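Local coordinates for early 35 kDa protein (Autographa californica nucleopolyhedrovirus, PDB 1P35) that blocks host cell apoptosis during viral infection by inhibiting caspases, and also suppresses the antiviral RNA interference response, at residues E72-L77 with G267-K272; V196-S201 with V276-L281. One frame throughout, in Å; residues are numbered along the deposited sequence.

From the N terminus the chain first runs through helix 62-74, whose last residues and those that follow, 72-77, meet a partner about 190 residues further on. Well over a hundred residues later, strand 191-199 leads into residues 196-201 of contact 2. Residues 267-272, on strand 259-271, then close the long loop of contact 1, and after a short turn residues 276-281 close the shorter loop of contact 2. The segments alternate, so the two loops cross. Strands 259-271 and 276-282 are antiparallel neighbours, with probable backbone hydrogen bonds from Asp271 N to Val276 O and from Tyr278 N to Ile269 O. Contact 2 adds strand 191-199 beside them, while contact 1 lays the helix end against the sheet.

Contact 1 of 2, residues E72-L77 with G267-K272; sequences EQFDQL and GFIYDK
The Phe74 ring carries the methyl CD1 of Ile269 over the centre of one face, 3.4 Å from the ring centroid and only 3° off the normal, a CH-pi contact. At the edge, near the ring plane, lies the backbone N of Phe268, while the carbonyl of Gly267 approaches obliquely, its O 3.5 Å from Phe74 CZ. Ile269 suits its place because its long branch has CG1 anti to the carbonyl carbon (chi1 -78°) and extends onward (chi2 167°), carrying CD1 away from the strand to the helix. Ile269 CD1 also meets Leu77 CD1 tip to tip at 3.7 Å. The same Ile269 CD1 lies 3.3 Å from Gln73 O, so a single methyl touches Gln73, Phe74 and Leu77 together. The shorter branch, CG2, faces the bent side chain of Gln73, whose OE1 accepts a weak hydrogen bond from Lys238. Gly267 sits where the chain turns a corner, with backbone angles that suit glycine. Phe268 points to the other face of the strand and stacks on Phe209. The arrangement is typical of helix-on-sheet packing, here the end of helix 62-74 seated on strand 259-271 largely through apolar side chains.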
# COMPACT_ATOMS: atom_id res chain seq x y z
N GLU A 72 14.46 -1.92 -1.22
CA GLU A 72 14.85 -3.33 -1.19
C GLU A 72 16.28 -3.56 -1.71
O GLU A 72 16.82 -4.66 -1.62
CB GLU A 72 13.86 -4.21 -1.97
CG GLU A 72 14.01 -4.13 -3.47
CD GLU A 72 13.09 -5.08 -4.21
OE1 GLU A 72 11.84 -4.97 -4.08
OE2 GLU A 72 13.61 -5.94 -4.95
N GLN A 73 16.89 -2.54 -2.31
CA GLN A 73 18.26 -2.72 -2.75
C GLN A 73 19.18 -2.41 -1.55
O GLN A 73 20.22 -3.05 -1.37
CB GLN A 73 18.61 -1.82 -3.91
CG GLN A 73 17.95 -2.15 -5.22
CD GLN A 73 18.31 -3.55 -5.72
OE1 GLN A 73 19.50 -3.96 -5.73
NE2 GLN A 73 17.29 -4.29 -6.15
N PHE A 74 18.77 -1.44 -0.73
CA PHE A 74 19.56 -1.04 0.42
C PHE A 74 19.40 -1.94 1.63
O PHE A 74 20.33 -2.06 2.47
CB PHE A 74 19.29 0.44 0.78
CG PHE A 74 19.89 1.42 -0.21
CD1 PHE A 74 19.26 1.69 -1.44
CD2 PHE A 74 21.19 1.93 0.00
CE1 PHE A 74 19.91 2.43 -2.44
CE2 PHE A 74 21.85 2.67 -0.97
CZ PHE A 74 21.22 2.93 -2.22
N ASP A 75 18.22 -2.55 1.76
CA ASP A 75 17.97 -3.45 2.88
C ASP A 75 18.99 -4.56 2.82
O ASP A 75 19.46 -5.02 3.85
CB ASP A 75 16.58 -4.04 2.84
CG ASP A 75 15.54 -3.10 3.38
OD1 ASP A 75 15.90 -1.99 3.81
OD2 ASP A 75 14.35 -3.47 3.38
N GLN A 76 19.33 -4.96 1.60
CA GLN A 76 20.30 -6.00 1.37
C GLN A 76 21.69 -5.63 1.88
O GLN A 76 22.58 -6.47 1.91
CB GLN A 76 20.39 -6.30 -0.14
CG GLN A 76 19.21 -7.12 -0.69
CD GLN A 76 19.27 -7.30 -2.21
OE1 GLN A 76 20.31 -7.70 -2.76
NE2 GLN A 76 18.17 -7.02 -2.89
N LEU A 77 21.89 -4.39 2.27
CA LEU A 77 23.20 -4.01 2.73
C LEU A 77 23.22 -3.99 4.25
O LEU A 77 24.27 -4.10 4.87
CB LEU A 77 23.57 -2.62 2.19
CG LEU A 77 23.64 -2.38 0.69
CD1 LEU A 77 24.06 -0.94 0.47
CD2 LEU A 77 24.60 -3.35 0.02
N GLY A 267 23.43 6.06 -0.07
CA GLY A 267 24.35 6.13 -1.18
C GLY A 267 23.76 5.75 -2.52
O GLY A 267 22.61 6.05 -2.81
N PHE A 268 24.58 5.06 -3.30
CA PHE A 268 24.27 4.66 -4.65
C PHE A 268 24.52 3.16 -4.87
O PHE A 268 25.60 2.61 -4.51
CB PHE A 268 25.19 5.45 -5.63
CG PHE A 268 25.02 6.92 -5.57
CD1 PHE A 268 25.44 7.65 -4.46
CD2 PHE A 268 24.33 7.59 -6.59
CE1 PHE A 268 25.16 9.05 -4.35
CE2 PHE A 268 24.05 8.97 -6.51
CZ PHE A 268 24.47 9.71 -5.36
N ILE A 269 23.53 2.49 -5.44
CA ILE A 269 23.65 1.07 -5.76
C ILE A 269 23.39 1.02 -7.25
O ILE A 269 22.32 1.46 -7.73
CB ILE A 269 22.62 0.21 -5.01
CG1 ILE A 269 23.07 0.01 -3.56
CG2 ILE A 269 22.45 -1.15 -5.73
CD1 ILE A 269 21.98 -0.57 -2.61
N TYR A 270 24.37 0.49 -8.00
CA TYR A 270 24.23 0.43 -9.43
C TYR A 270 24.18 -1.01 -9.93
O TYR A 270 25.04 -1.85 -9.62
CB TYR A 270 25.37 1.19 -10.10
CG TYR A 270 25.26 1.17 -11.60
CD1 TYR A 270 24.28 1.90 -12.24
CD2 TYR A 270 26.13 0.41 -12.39
CE1 TYR A 270 24.15 1.89 -13.62
CE2 TYR A 270 26.01 0.39 -13.78
CZ TYR A 270 25.01 1.15 -14.38
OH TYR A 270 24.83 1.18 -15.74
N ASP A 271 23.14 -1.31 -10.70
CA ASP A 271 23.00 -2.65 -11.23
C ASP A 271 23.62 -2.68 -12.62
O ASP A 271 23.03 -2.19 -13.58
CB ASP A 271 21.53 -3.05 -11.26
CG ASP A 271 21.33 -4.50 -11.65
OD1 ASP A 271 22.16 -5.02 -12.43
OD2 ASP A 271 20.31 -5.09 -11.20
N LYS A 272 24.84 -3.22 -12.69
CA LYS A 272 25.61 -3.33 -13.93
C LYS A 272 24.89 -4.14 -15.00
O LYS A 272 25.16 -3.98 -16.19
CB LYS A 272 26.95 -4.04 -13.65
CG LYS A 272 27.86 -3.45 -12.58
CD LYS A 272 28.99 -4.41 -12.31
CE LYS A 272 29.88 -3.97 -11.16
NZ LYS A 272 30.93 -5.00 -10.89

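Contact 2 of 2, residues V196-S201 with V276-L281; sequences VAYVDS and VLYVKL
Val196 faces Lys280 in a non-hydrogen-bonded pair, its CG1 4.0 Å from Lys280 CG; the lysine suits this place because its aliphatic part packs on the valine while its extended chain carries the ammonium to a salt bridge with Asp71. Ala197 pairs with Val279 through two backbone hydrogen bonds, Ala197 N to Val279 O at 2.9 Å and Val279 N to Ala197 O at 2.8 Å, and its small CB rests against the beta-branched valine, a residue at home in strands, on the other face. Tyr198 returns to the face of Val196. With CG anti to the backbone N (chi1 175°), its side chain runs beside that of Tyr278. The ring planes stand almost at right angles (88°), Tyr198 CD2 lying 3.7 Å from Tyr278 CE2. Val276 CG1 sits 3.6 Å from Tyr198 CZ, over a face of each ring but toward its rim. Val199 pairs with Leu277 through a second pair of backbone hydrogen bonds; both apolar side chains join Ala197 and Val279. Asp200 sets its CB against Val276 CG2. Strand 191-199 thus lies between parallel strand 10-21 and antiparallel strand 276-282, with helix 62-74 over the face bearing Val196, Tyr278 and Lys280, and Phe181 against Ala197 and Val279.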
# COMPACT_ATOMS: atom_id res chain seq x y z
N VAL A 196 14.90 9.46 -2.40
CA VAL A 196 15.24 8.17 -3.00
C VAL A 196 14.97 8.42 -4.49
O VAL A 196 14.12 9.26 -4.85
CB VAL A 196 14.37 6.96 -2.48
CG1 VAL A 196 14.61 6.73 -0.99
CG2 VAL A 196 12.90 7.23 -2.66
N ALA A 197 15.75 7.75 -5.35
CA ALA A 197 15.63 7.85 -6.78
C ALA A 197 15.94 6.51 -7.46
O ALA A 197 16.76 5.68 -6.99
CB ALA A 197 16.55 8.93 -7.33
N TYR A 198 15.23 6.31 -8.55
CA TYR A 198 15.36 5.14 -9.39
C TYR A 198 15.61 5.75 -10.79
O TYR A 198 14.78 6.54 -11.25
CB TYR A 198 14.02 4.33 -9.35
CG TYR A 198 13.98 3.14 -10.29
CD1 TYR A 198 13.86 3.33 -11.67
CD2 TYR A 198 14.09 1.83 -9.80
CE1 TYR A 198 13.83 2.26 -12.56
CE2 TYR A 198 14.06 0.72 -10.67
CZ TYR A 198 13.92 0.95 -12.05
OH TYR A 198 13.77 -0.10 -12.94
N VAL A 199 16.73 5.41 -11.45
CA VAL A 199 17.05 5.99 -12.79
C VAL A 199 17.61 4.88 -13.66
O VAL A 199 18.58 4.26 -13.27
CB VAL A 199 18.12 7.11 -12.73
CG1 VAL A 199 18.22 7.78 -14.10
CG2 VAL A 199 17.79 8.16 -11.63
N ASP A 200 16.99 4.61 -14.82
CA ASP A 200 17.45 3.52 -15.68
C ASP A 200 18.13 4.01 -16.94
O ASP A 200 18.15 5.19 -17.21
CB ASP A 200 16.32 2.54 -16.02
CG ASP A 200 15.24 3.11 -16.98
OD1 ASP A 200 15.54 3.96 -17.83
OD2 ASP A 200 14.08 2.64 -16.89
N SER A 201 18.72 3.06 -17.67
CA SER A 201 19.44 3.32 -18.91
C SER A 201 20.55 4.34 -18.69
O SER A 201 20.72 5.25 -19.51
CB SER A 201 18.50 3.80 -20.02
OG SER A 201 17.32 3.02 -20.02
N VAL A 276 20.49 0.05 -14.13
CA VAL A 276 19.66 0.80 -13.23
C VAL A 276 20.43 1.30 -12.00
O VAL A 276 21.23 0.56 -11.39
CB VAL A 276 18.43 -0.03 -12.74
CG1 VAL A 276 17.55 0.84 -11.88
CG2 VAL A 276 17.63 -0.55 -13.94
N LEU A 277 20.14 2.54 -11.66
CA LEU A 277 20.75 3.22 -10.54
C LEU A 277 19.72 3.42 -9.41
O LEU A 277 18.62 3.92 -9.65
CB LEU A 277 21.25 4.61 -10.99
CG LEU A 277 21.91 5.30 -9.78
CD1 LEU A 277 23.19 4.52 -9.36
CD2 LEU A 277 22.23 6.73 -10.12
N TYR A 278 20.07 3.05 -8.19
CA TYR A 278 19.18 3.28 -7.06
C TYR A 278 19.91 4.24 -6.15
O TYR A 278 21.13 4.07 -5.88
CB TYR A 278 18.90 2.00 -6.30
CG TYR A 278 18.35 0.87 -7.13
CD1 TYR A 278 19.20 0.06 -7.87
CD2 TYR A 278 16.96 0.63 -7.21
CE1 TYR A 278 18.70 -0.96 -8.68
CE2 TYR A 278 16.42 -0.40 -8.02
CZ TYR A 278 17.30 -1.18 -8.74
OH TYR A 278 16.79 -2.16 -9.51
N VAL A 279 19.19 5.25 -5.67
CA VAL A 279 19.83 6.20 -4.80
C VAL A 279 18.98 6.41 -3.55
O VAL A 279 17.74 6.52 -3.64
CB VAL A 279 20.01 7.56 -5.46
CG1 VAL A 279 20.84 8.47 -4.58
CG2 VAL A 279 20.64 7.42 -6.84
N LYS A 280 19.64 6.47 -2.39
CA LYS A 280 18.93 6.77 -1.16
C LYS A 280 19.77 7.71 -0.28
O LYS A 280 20.84 7.33 0.15
CB LYS A 280 18.65 5.50 -0.36
CG LYS A 280 18.01 5.80 0.99
CD LYS A 280 17.83 4.48 1.80
CE LYS A 280 16.76 4.63 2.87
NZ LYS A 280 16.28 3.32 3.40
N LEU A 281 19.25 8.92 -0.03
CA LEU A 281 19.88 9.93 0.76
C LEU A 281 18.80 10.32 1.79
O LEU A 281 18.23 11.42 1.76
CB LEU A 281 20.26 11.11 -0.14
CG LEU A 281 21.24 10.78 -1.27
CD1 LEU A 281 21.25 11.98 -2.23
CD2 LEU A 281 22.68 10.49 -0.70